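Local coordinates for protein acidocalcisomal pyrophosphatase (Trypanosoma brucei brucei, PDB 5C5V) that probably hydrolyses inorganic pyrophosphate to orthophosphate with the help of magnesium ions, as a soluble family I pyrophosphatase linked to EF-hand-like helices, at residues A[152-163]-A[192-202]; A[123-131]-A[168-176]. One frame throughout, in Å; residues are numbered along the deposited sequence.

Contact 1: residues A[152-163]-A[192-202]. With 2PN (imidodiphosphoric acid), chain C.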
loop_
_atom_site.group_PDB
_atom_site.type_symbol
_atom_site.label_atom_id
_atom_site.label_comp_id
_atom_site.label_asym_id
_atom_site.label_seq_id
_atom_site.Cartn_x
_atom_site.Cartn_y
_atom_site.Cartn_z
ATOM N N TYR A 152 -17.938 3.503 9.963
ATOM C CA TYR A 152 -19.160 2.752 10.176
ATOM C C TYR A 152 -18.883 1.299 10.495
ATOM O O TYR A 152 -17.959 0.715 9.965
ATOM C CB TYR A 152 -20.043 2.829 8.929
ATOM C CG TYR A 152 -20.562 4.208 8.609
ATOM C CD1 TYR A 152 -21.808 4.620 9.080
ATOM C CD2 TYR A 152 -19.816 5.101 7.851
ATOM C CE1 TYR A 152 -22.302 5.880 8.794
ATOM C CE2 TYR A 152 -20.297 6.363 7.554
ATOM C CZ TYR A 152 -21.546 6.754 8.032
ATOM O OH TYR A 152 -22.050 8.008 7.758
ATOM N N ASN A 153 -19.700 0.689 11.334
ATOM C CA ASN A 153 -19.572 -0.742 11.532
ATOM C C ASN A 153 -20.301 -1.506 10.439
ATOM O O ASN A 153 -21.456 -1.216 10.120
ATOM C CB ASN A 153 -20.079 -1.155 12.905
ATOM C CG ASN A 153 -18.999 -1.075 13.954
ATOM O OD1 ASN A 153 -17.841 -1.381 13.676
ATOM N ND2 ASN A 153 -19.357 -0.637 15.154
ATOM N N PHE A 154 -19.593 -2.471 9.865
ATOM C CA PHE A 154 -20.105 -3.303 8.792
ATOM C C PHE A 154 -20.189 -4.722 9.306
ATOM O O PHE A 154 -19.207 -5.267 9.814
ATOM C CB PHE A 154 -19.191 -3.200 7.552
ATOM C CG PHE A 154 -19.404 -4.285 6.503
ATOM C CD1 PHE A 154 -20.442 -4.200 5.590
ATOM C CD2 PHE A 154 -18.530 -5.356 6.401
ATOM C CE1 PHE A 154 -20.617 -5.189 4.591
ATOM C CE2 PHE A 154 -18.696 -6.344 5.406
ATOM C CZ PHE A 154 -19.741 -6.262 4.508
ATOM N N ILE A 155 -21.368 -5.313 9.209
ATOM C CA ILE A 155 -21.521 -6.711 9.569
ATOM C C ILE A 155 -21.437 -7.565 8.324
ATOM O O ILE A 155 -22.301 -7.474 7.449
ATOM C CB ILE A 155 -22.855 -6.977 10.277
ATOM C CG1 ILE A 155 -22.978 -6.079 11.511
ATOM C CG2 ILE A 155 -22.979 -8.458 10.636
ATOM C CD1 ILE A 155 -24.390 -5.958 12.033
ATOM N N CYS A 156 -20.394 -8.381 8.227
ATOM C CA CYS A 156 -20.259 -9.264 7.081
ATOM C C CYS A 156 -21.143 -10.499 7.226
ATOM O O CYS A 156 -20.969 -11.299 8.140
ATOM C CB CYS A 156 -18.806 -9.692 6.882
ATOM S SG CYS A 156 -18.574 -10.806 5.463
ATOM N N GLU A 157 -22.088 -10.640 6.308
ATOM C CA GLU A 157 -22.948 -11.816 6.212
ATOM C C GLU A 157 -22.370 -12.814 5.202
ATOM O O GLU A 157 -22.393 -14.029 5.419
ATOM C CB GLU A 157 -24.362 -11.397 5.801
ATOM C CG GLU A 157 -25.022 -10.461 6.811
ATOM C CD GLU A 157 -26.281 -9.763 6.300
ATOM O OE1 GLU A 157 -26.340 -9.395 5.099
ATOM O OE2 GLU A 157 -27.209 -9.560 7.123
ATOM N N ILE A 158 -21.857 -12.295 4.088
ATOM C CA ILE A 158 -21.352 -13.143 3.012
ATOM C C ILE A 158 -19.935 -12.786 2.583
ATOM O O ILE A 158 -19.710 -11.804 1.869
ATOM C CB ILE A 158 -22.281 -13.078 1.802
ATOM C CG1 ILE A 158 -23.687 -13.505 2.226
ATOM C CG2 ILE A 158 -21.749 -13.954 0.654
ATOM C CD1 ILE A 158 -24.690 -13.408 1.116
ATOM N N PRO A 159 -18.975 -13.602 3.000
ATOM C CA PRO A 159 -17.589 -13.271 2.714
ATOM C C PRO A 159 -17.269 -13.293 1.225
ATOM O O PRO A 159 -17.915 -13.970 0.427
ATOM C CB PRO A 159 -16.809 -14.363 3.453
ATOM C CG PRO A 159 -17.752 -14.840 4.513
ATOM C CD PRO A 159 -19.079 -14.810 3.826
ATOM N N LYS A 160 -16.265 -12.503 0.887
ATOM C CA LYS A 160 -15.650 -12.484 -0.421
ATOM C C LYS A 160 -15.433 -13.913 -0.947
ATOM O O LYS A 160 -14.952 -14.785 -0.209
ATOM C CB LYS A 160 -14.326 -11.722 -0.300
ATOM C CG LYS A 160 -13.675 -11.255 -1.571
ATOM C CD LYS A 160 -12.380 -10.544 -1.189
ATOM C CE LYS A 160 -11.709 -9.907 -2.364
ATOM N NZ LYS A 160 -12.464 -8.724 -2.752
ATOM N N TRP A 161 -15.829 -14.148 -2.197
ATOM C CA TRP A 161 -15.596 -15.422 -2.893
ATOM C C TRP A 161 -16.454 -16.586 -2.404
ATOM O O TRP A 161 -16.081 -17.739 -2.601
ATOM C CB TRP A 161 -14.124 -15.838 -2.776
ATOM C CG TRP A 161 -13.167 -14.795 -3.235
ATOM C CD1 TRP A 161 -13.284 -14.003 -4.333
ATOM C CD2 TRP A 161 -11.954 -14.412 -2.584
ATOM N NE1 TRP A 161 -12.207 -13.153 -4.420
ATOM C CE2 TRP A 161 -11.376 -13.384 -3.353
ATOM C CE3 TRP A 161 -11.305 -14.831 -1.415
ATOM C CZ2 TRP A 161 -10.179 -12.767 -2.994
ATOM C CZ3 TRP A 161 -10.120 -14.215 -1.058
ATOM C CH2 TRP A 161 -9.565 -13.198 -1.850
ATOM N N THR A 162 -17.567 -16.301 -1.733
ATOM C CA THR A 162 -18.452 -17.372 -1.289
ATOM C C THR A 162 -19.859 -17.131 -1.818
ATOM O O THR A 162 -20.135 -16.076 -2.392
ATOM C CB THR A 162 -18.465 -17.493 0.256
ATOM O OG1 THR A 162 -19.130 -16.364 0.842
ATOM C CG2 THR A 162 -17.033 -17.584 0.778
ATOM N N ARG A 163 -20.748 -18.102 -1.629
ATOM C CA ARG A 163 -22.104 -17.955 -2.143
ATOM C C ARG A 163 -23.231 -18.482 -1.232
ATOM O O ARG A 163 -24.398 -18.461 -1.630
ATOM C CB ARG A 163 -22.202 -18.636 -3.502
ATOM C CG ARG A 163 -22.029 -20.138 -3.463
ATOM C CD ARG A 163 -22.151 -20.707 -4.879
ATOM N NE ARG A 163 -21.036 -20.299 -5.730
ATOM C CZ ARG A 163 -21.025 -20.422 -7.054
ATOM N NH1 ARG A 163 -22.076 -20.937 -7.677
ATOM N NH2 ARG A 163 -19.968 -20.028 -7.764
ATOM N N GLY A 192 -23.431 -17.148 -9.206
ATOM C CA GLY A 192 -22.001 -17.253 -8.990
ATOM C C GLY A 192 -21.659 -16.819 -7.577
ATOM O O GLY A 192 -22.552 -16.592 -6.756
ATOM N N ASP A 193 -20.372 -16.690 -7.291
ATOM C CA ASP A 193 -19.956 -16.209 -5.990
ATOM C C ASP A 193 -20.096 -14.690 -5.875
ATOM O O ASP A 193 -20.001 -13.950 -6.870
ATOM C CB ASP A 193 -18.515 -16.621 -5.692
ATOM C CG ASP A 193 -18.349 -18.118 -5.620
ATOM O OD1 ASP A 193 -18.811 -18.702 -4.618
ATOM O OD2 ASP A 193 -17.768 -18.719 -6.553
ATOM N N MET A 194 -20.357 -14.256 -4.647
ATOM C CA MET A 194 -20.262 -12.863 -4.255
ATOM C C MET A 194 -18.777 -12.551 -4.243
ATOM O O MET A 194 -18.006 -13.269 -3.614
ATOM C CB MET A 194 -20.920 -12.640 -2.878
ATOM C CG MET A 194 -20.712 -11.267 -2.245
ATOM S SD MET A 194 -21.373 -9.930 -3.252
ATOM C CE MET A 194 -23.114 -10.360 -3.264
ATOM N N MET A 195 -18.376 -11.499 -4.943
ATOM C CA MET A 195 -16.969 -11.274 -5.225
ATOM C C MET A 195 -16.390 -10.164 -4.375
ATOM O O MET A 195 -15.244 -9.750 -4.570
ATOM C CB MET A 195 -16.794 -10.967 -6.719
ATOM C CG MET A 195 -17.403 -12.069 -7.567
ATOM S SD MET A 195 -17.221 -11.888 -9.348
ATOM C CE MET A 195 -18.230 -10.428 -9.625
ATOM N N TRP A 196 -17.201 -9.691 -3.432
ATOM C CA TRP A 196 -16.776 -8.744 -2.412
ATOM C C TRP A 196 -17.443 -9.153 -1.106
ATOM O O TRP A 196 -18.415 -9.910 -1.119
ATOM C CB TRP A 196 -17.162 -7.316 -2.790
ATOM C CG TRP A 196 -16.752 -6.974 -4.185
ATOM C CD1 TRP A 196 -15.587 -6.404 -4.569
ATOM C CD2 TRP A 196 -17.500 -7.221 -5.383
ATOM N NE1 TRP A 196 -15.551 -6.275 -5.937
ATOM C CE2 TRP A 196 -16.720 -6.765 -6.460
ATOM C CE3 TRP A 196 -18.755 -7.774 -5.646
ATOM C CZ2 TRP A 196 -17.153 -6.845 -7.784
ATOM C CZ3 TRP A 196 -19.187 -7.857 -6.959
ATOM C CH2 TRP A 196 -18.388 -7.394 -8.014
ATOM N N ASN A 197 -16.922 -8.670 0.016
ATOM C CA ASN A 197 -17.572 -8.899 1.289
ATOM C C ASN A 197 -18.920 -8.219 1.262
ATOM O O ASN A 197 -19.000 -7.014 1.019
ATOM C CB ASN A 197 -16.742 -8.361 2.451
ATOM C CG ASN A 197 -15.420 -9.064 2.593
ATOM O OD1 ASN A 197 -15.367 -10.285 2.707
ATOM N ND2 ASN A 197 -14.341 -8.296 2.601
ATOM N N TYR A 198 -19.965 -8.995 1.522
ATOM C CA TYR A 198 -21.322 -8.500 1.482
ATOM C C TYR A 198 -21.975 -8.623 2.861
ATOM O O TYR A 198 -21.748 -9.594 3.577
ATOM C CB TYR A 198 -22.124 -9.271 0.440
ATOM C CG TYR A 198 -23.541 -8.790 0.282
ATOM C CD1 TYR A 198 -23.839 -7.677 -0.498
ATOM C CD2 TYR A 198 -24.585 -9.439 0.924
ATOM C CE1 TYR A 198 -25.144 -7.236 -0.640
ATOM C CE2 TYR A 198 -25.892 -9.001 0.788
ATOM C CZ TYR A 198 -26.160 -7.907 0.007
ATOM O OH TYR A 198 -27.451 -7.477 -0.134
ATOM N N GLY A 199 -22.779 -7.636 3.234
ATOM C CA GLY A 199 -23.436 -7.665 4.527
ATOM C C GLY A 199 -24.377 -6.501 4.742
ATOM O O GLY A 199 -25.090 -6.086 3.839
ATOM N N ALA A 200 -24.375 -5.960 5.954
ATOM C CA ALA A 200 -25.341 -4.936 6.302
ATOM C C ALA A 200 -24.804 -3.971 7.351
ATOM O O ALA A 200 -23.805 -4.253 8.025
ATOM C CB ALA A 200 -26.624 -5.587 6.797
ATOM N N PHE A 201 -25.456 -2.820 7.454
ATOM C CA PHE A 201 -25.156 -1.865 8.501
ATOM C C PHE A 201 -26.132 -2.070 9.651
ATOM O O PHE A 201 -27.350 -2.063 9.440
ATOM C CB PHE A 201 -25.244 -0.417 7.980
ATOM C CG PHE A 201 -24.132 -0.038 7.029
ATOM C CD1 PHE A 201 -22.824 0.079 7.476
ATOM C CD2 PHE A 201 -24.394 0.196 5.692
ATOM C CE1 PHE A 201 -21.800 0.429 6.609
ATOM C CE2 PHE A 201 -23.366 0.548 4.814
ATOM C CZ PHE A 201 -22.070 0.667 5.283
ATOM N N PRO A 202 -25.610 -2.220 10.873
ATOM C CA PRO A 202 -26.506 -2.324 12.028
ATOM C C PRO A 202 -27.277 -1.022 12.250
ATOM O O PRO A 202 -26.838 0.016 11.753
ATOM C CB PRO A 202 -25.547 -2.609 13.194
ATOM C CG PRO A 202 -24.255 -2.000 12.761
ATOM C CD PRO A 202 -24.191 -2.236 11.266
HETATM P P1 2PN C . -31.514 -10.523 -1.544
HETATM O O1 2PN C . -32.306 -11.538 -0.679
HETATM O O2 2PN C . -32.517 -9.485 -2.117
HETATM O O3 2PN C . -30.728 -11.295 -2.641
HETATM N N1 2PN C . -30.391 -9.791 -0.609
HETATM P P2 2PN C . -30.725 -8.705 0.572
HETATM O O4 2PN C . -31.772 -9.292 1.586
HETATM O O5 2PN C . -31.326 -7.488 -0.102
HETATM O O6 2PN C . -29.496 -8.352 1.288
HETATM O O HOH W 1 -13.955 -7.251 -0.892
#
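The carbonyl oxygen of Tyr198 is gripped by two consecutive amides: Glu157 N at 2.9 Å, on a lone pair in the carbonyl plane, and Ile158 N at 2.8 Å, by a straighter bond. Two residues facing one make a classic beta bulge, which shifts the register by one between Cys156 and Ile158, just where strand 152-156 of the pyrophosphatase sheet gives way to a corner. Gly199, in a non-hydrogen-bonded pair with Cys156, brings its CA to 3.1 Å from Ile155 O, a C-H...O contact. The Tyr198 ring, with CG swung away from the backbone N (chi1 -178°), lies beside the Ile158 side chain, CD2 to CD1 4.0 Å, and carries its own hydroxyl on to the active site, where OH donates to O6 of imidodiphosphate at 2.6 Å, in the plane of the ring. Beyond the bulge, Asn197 OD1 receives Lys160 N from above its amide plane at 3.0 Å, while Glu227 and Thr231 hold its ND2. At the far end Arg163 and Asp193 form a side-on salt bridge, NE to OD1 3.0 Å and NH2 to OD2 2.8 Å. Both oxygens lie near the guanidinium plane, yet the carboxylate is turned 74° from it and is met from above. The same NH2 also bonds to His191 O of the second subunit.

Contact 2: residues A[123-131]-A[168-176]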
loop_
_atom_site.group_PDB
_atom_site.type_symbol
_atom_site.label_atom_id
_atom_site.label_comp_id
_atom_site.label_asym_id
_atom_site.label_seq_id
_atom_site.Cartn_x
_atom_site.Cartn_y
_atom_site.Cartn_z
ATOM N N GLU A 123 -21.641 -11.788 30.744
ATOM C CA GLU A 123 -22.051 -11.959 29.352
ATOM C C GLU A 123 -23.555 -11.843 29.161
ATOM O O GLU A 123 -24.323 -12.388 29.943
ATOM C CB GLU A 123 -21.608 -13.327 28.827
ATOM C CG GLU A 123 -20.417 -13.347 27.893
ATOM C CD GLU A 123 -20.243 -14.723 27.259
ATOM O OE1 GLU A 123 -21.074 -15.616 27.562
ATOM O OE2 GLU A 123 -19.300 -14.914 26.451
ATOM N N ARG A 124 -23.974 -11.165 28.098
ATOM C CA ARG A 124 -25.386 -11.140 27.736
ATOM C C ARG A 124 -25.501 -11.259 26.222
ATOM O O ARG A 124 -24.629 -10.788 25.488
ATOM C CB ARG A 124 -26.084 -9.867 28.236
ATOM C CG ARG A 124 -25.665 -8.585 27.538
ATOM C CD ARG A 124 -26.261 -7.356 28.236
ATOM N NE ARG A 124 -25.899 -6.104 27.566
ATOM C CZ ARG A 124 -26.628 -5.499 26.627
ATOM N NH1 ARG A 124 -27.789 -6.015 26.237
ATOM N NH2 ARG A 124 -26.196 -4.368 26.080
ATOM N N GLN A 125 -26.555 -11.919 25.751
ATOM C CA GLN A 125 -26.763 -12.002 24.318
ATOM C C GLN A 125 -27.293 -10.660 23.838
ATOM O O GLN A 125 -28.060 -9.997 24.551
ATOM C CB GLN A 125 -27.717 -13.140 23.952
ATOM C CG GLN A 125 -27.845 -13.339 22.466
ATOM C CD GLN A 125 -28.625 -14.575 22.092
ATOM O OE1 GLN A 125 -29.050 -15.340 22.949
ATOM N NE2 GLN A 125 -28.831 -14.767 20.801
ATOM N N VAL A 126 -26.856 -10.263 22.640
ATOM C CA VAL A 126 -27.276 -9.011 22.028
ATOM C C VAL A 126 -27.661 -9.235 20.572
ATOM O O VAL A 126 -27.450 -10.319 20.013
ATOM C CB VAL A 126 -26.170 -7.937 22.074
ATOM C CG1 VAL A 126 -25.715 -7.691 23.510
ATOM C CG2 VAL A 126 -24.982 -8.342 21.209
ATOM N N SER A 127 -28.212 -8.200 19.951
ATOM C CA SER A 127 -28.572 -8.275 18.545
ATOM C C SER A 127 -27.527 -7.578 17.686
ATOM O O SER A 127 -27.214 -6.419 17.928
ATOM C CB SER A 127 -29.941 -7.649 18.305
ATOM O OG SER A 127 -30.131 -7.459 16.912
ATOM N N PRO A 128 -26.983 -8.279 16.680
ATOM C CA PRO A 128 -26.021 -7.618 15.791
ATOM C C PRO A 128 -26.671 -6.430 15.090
ATOM O O PRO A 128 -26.026 -5.439 14.796
ATOM C CB PRO A 128 -25.667 -8.714 14.785
ATOM C CG PRO A 128 -26.852 -9.593 14.772
ATOM C CD PRO A 128 -27.325 -9.627 16.199
ATOM N N TRP A 129 -27.966 -6.539 14.842
ATOM C CA TRP A 129 -28.743 -5.470 14.234
ATOM C C TRP A 129 -28.928 -4.266 15.171
ATOM O O TRP A 129 -28.636 -3.131 14.803
ATOM C CB TRP A 129 -30.099 -6.034 13.816
ATOM C CG TRP A 129 -30.964 -5.120 13.021
ATOM C CD1 TRP A 129 -30.597 -3.960 12.403
ATOM C CD2 TRP A 129 -32.360 -5.300 12.748
ATOM N NE1 TRP A 129 -31.679 -3.406 11.754
ATOM C CE2 TRP A 129 -32.776 -4.203 11.961
ATOM C CE3 TRP A 129 -33.298 -6.276 13.098
ATOM C CZ2 TRP A 129 -34.093 -4.057 11.523
ATOM C CZ3 TRP A 129 -34.600 -6.128 12.667
ATOM C CH2 TRP A 129 -34.984 -5.030 11.881
ATOM N N HIS A 130 -29.406 -4.504 16.389
ATOM C CA HIS A 130 -29.768 -3.377 17.243
ATOM C C HIS A 130 -28.637 -2.893 18.128
ATOM O O HIS A 130 -28.575 -1.720 18.445
ATOM C CB HIS A 130 -30.975 -3.730 18.113
ATOM C CG HIS A 130 -32.137 -4.248 17.325
ATOM N ND1 HIS A 130 -32.655 -3.571 16.245
ATOM C CD2 HIS A 130 -32.867 -5.380 17.454
ATOM C CE1 HIS A 130 -33.659 -4.265 15.738
ATOM N NE2 HIS A 130 -33.804 -5.366 16.448
ATOM N N ASP A 131 -27.744 -3.782 18.531
ATOM C CA ASP A 131 -26.828 -3.444 19.611
ATOM C C ASP A 131 -25.405 -3.080 19.177
ATOM O O ASP A 131 -24.658 -2.502 19.965
ATOM C CB ASP A 131 -26.800 -4.591 20.607
ATOM C CG ASP A 131 -28.136 -4.776 21.280
ATOM O OD1 ASP A 131 -28.637 -3.792 21.859
ATOM O OD2 ASP A 131 -28.706 -5.880 21.192
ATOM N N ILE A 168 -28.771 -11.571 8.522
ATOM C CA ILE A 168 -29.287 -11.297 9.848
ATOM C C ILE A 168 -30.754 -11.713 9.877
ATOM O O ILE A 168 -31.520 -11.302 9.007
ATOM C CB ILE A 168 -29.155 -9.813 10.210
ATOM C CG1 ILE A 168 -27.672 -9.423 10.288
ATOM C CG2 ILE A 168 -29.889 -9.527 11.493
ATOM C CD1 ILE A 168 -27.437 -7.961 10.595
ATOM N N ALA A 169 -31.128 -12.578 10.817
ATOM C CA ALA A 169 -32.514 -13.030 10.912
ATOM C C ALA A 169 -33.361 -11.967 11.623
ATOM O O ALA A 169 -33.456 -11.931 12.860
ATOM C CB ALA A 169 -32.605 -14.365 11.630
ATOM N N THR A 170 -33.984 -11.105 10.830
ATOM C CA THR A 170 -34.739 -9.982 11.360
ATOM C C THR A 170 -35.973 -10.455 12.114
ATOM O O THR A 170 -36.576 -9.708 12.878
ATOM C CB THR A 170 -35.154 -9.029 10.230
ATOM O OG1 THR A 170 -35.892 -9.764 9.243
ATOM C CG2 THR A 170 -33.916 -8.444 9.565
ATOM N N GLY A 171 -36.344 -11.709 11.901
ATOM C CA GLY A 171 -37.569 -12.229 12.478
ATOM C C GLY A 171 -37.377 -12.946 13.797
ATOM O O GLY A 171 -38.345 -13.307 14.441
ATOM N N GLU A 172 -36.131 -13.176 14.191
ATOM C CA GLU A 172 -35.861 -13.932 15.410
ATOM C C GLU A 172 -35.276 -13.064 16.513
ATOM O O GLU A 172 -34.547 -12.112 16.237
ATOM C CB GLU A 172 -34.912 -15.100 15.127
ATOM C CG GLU A 172 -35.415 -16.047 14.044
ATOM C CD GLU A 172 -34.410 -17.128 13.694
ATOM O OE1 GLU A 172 -33.442 -17.336 14.463
ATOM O OE2 GLU A 172 -34.591 -17.777 12.651
ATOM N N SER A 173 -35.607 -13.400 17.757
ATOM C CA SER A 173 -35.055 -12.706 18.922
ATOM C C SER A 173 -33.539 -12.694 18.904
ATOM O O SER A 173 -32.916 -13.736 18.701
ATOM C CB SER A 173 -35.525 -13.366 20.226
ATOM O OG SER A 173 -36.931 -13.325 20.343
ATOM N N PHE A 174 -32.968 -11.514 19.142
ATOM C CA PHE A 174 -31.530 -11.302 19.187
ATOM C C PHE A 174 -30.923 -11.354 17.764
ATOM O O PHE A 174 -29.717 -11.204 17.601
ATOM C CB PHE A 174 -30.853 -12.321 20.126
ATOM C CG PHE A 174 -31.250 -12.166 21.591
ATOM C CD1 PHE A 174 -30.787 -11.094 22.344
ATOM C CD2 PHE A 174 -32.087 -13.092 22.204
ATOM C CE1 PHE A 174 -31.166 -10.941 23.702
ATOM C CE2 PHE A 174 -32.473 -12.955 23.555
ATOM C CZ PHE A 174 -32.011 -11.881 24.303
ATOM N N ASN A 175 -31.781 -11.562 16.761
ATOM C CA ASN A 175 -31.433 -11.434 15.350
ATOM C C ASN A 175 -30.114 -12.104 14.976
ATOM O O ASN A 175 -29.226 -11.478 14.407
ATOM C CB ASN A 175 -31.394 -9.959 14.961
ATOM C CG ASN A 175 -32.607 -9.208 15.444
ATOM O OD1 ASN A 175 -32.501 -8.337 16.295
ATOM N ND2 ASN A 175 -33.769 -9.554 14.919
ATOM N N PRO A 176 -29.980 -13.385 15.319
ATOM C CA PRO A 176 -28.770 -14.097 14.936
ATOM C C PRO A 176 -28.630 -14.161 13.418
ATOM O O PRO A 176 -29.606 -13.960 12.693
ATOM C CB PRO A 176 -28.987 -15.489 15.528
ATOM C CG PRO A 176 -30.479 -15.634 15.604
ATOM C CD PRO A 176 -30.954 -14.267 15.986
#
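Ser127 and Asn175 supply the polar link across this contact, Asn175 being the last residue of the type II turn Glu172-Asn175. Ser127 OG donates to Asn175 OD1 at 2.6 Å, in the amide plane and on a lone pair. The same hydroxyl oxygen accepts His130 N at 3.1 Å, as the N-cap of the short, weakly bonded helix 128-131. Asp131 OD2 returns along the helix to take Ser127 N. Asn175 is held at its other end too: ND2 reaches Ala169 O at 3.2 Å, nearly in its own amide plane. Ala169 O also takes Glu172 N, from the opposite face of its plane, which closes the loop on itself.

Ring contacts come next. The Gln125 amide lies nearly flat over the Phe174 ring, their planes 19° apart, and its CG makes a CH-pi contact 4.0 Å from the centroid of that ring. Thr170 CG2 makes another, 4.3 Å from the centroid of the six-membered ring of Trp129, whose edge meets the Asn175 amide.

The apolar contact is Trp129 CB on Ile168 CG2 at 4.2 Å. Separately, Pro128 CG is in van der Waals contact with the backbone at Asn175 O, 3.1 Å away.

Strand 123-126 is thereby joined, beside strand 110-117, to the loop linking strands 166-168 and 177-182, while Trp330 and Leu333 of helix 316-336 pack on Trp129.

In the fold
The two contacts lie about 18 Å apart, centre to centre, and their segments alternate along the chain: 123-131, 152-163, 168-176, 192-202. Contact 1 belongs to the mixed sheet, whereas contact 2 joins the end of the three-stranded sheet (94-101, 110-117, 123-126) to the loop between strands 166-168 and 177-182. They meet directly, through a probable hydrogen bond from Ile168 N to Glu157 OE2 and through Ile155 and Pro202 packed on the Pro128 carbonyl. Ile168 directly follows Glu167, a magnesium ligand of this protein. A continuous route thus runs from strand 123-126 through the 168-176 loop, Ile168 N and Glu157 to the bulge at Tyr198, a residue of the imidodiphosphate pocket.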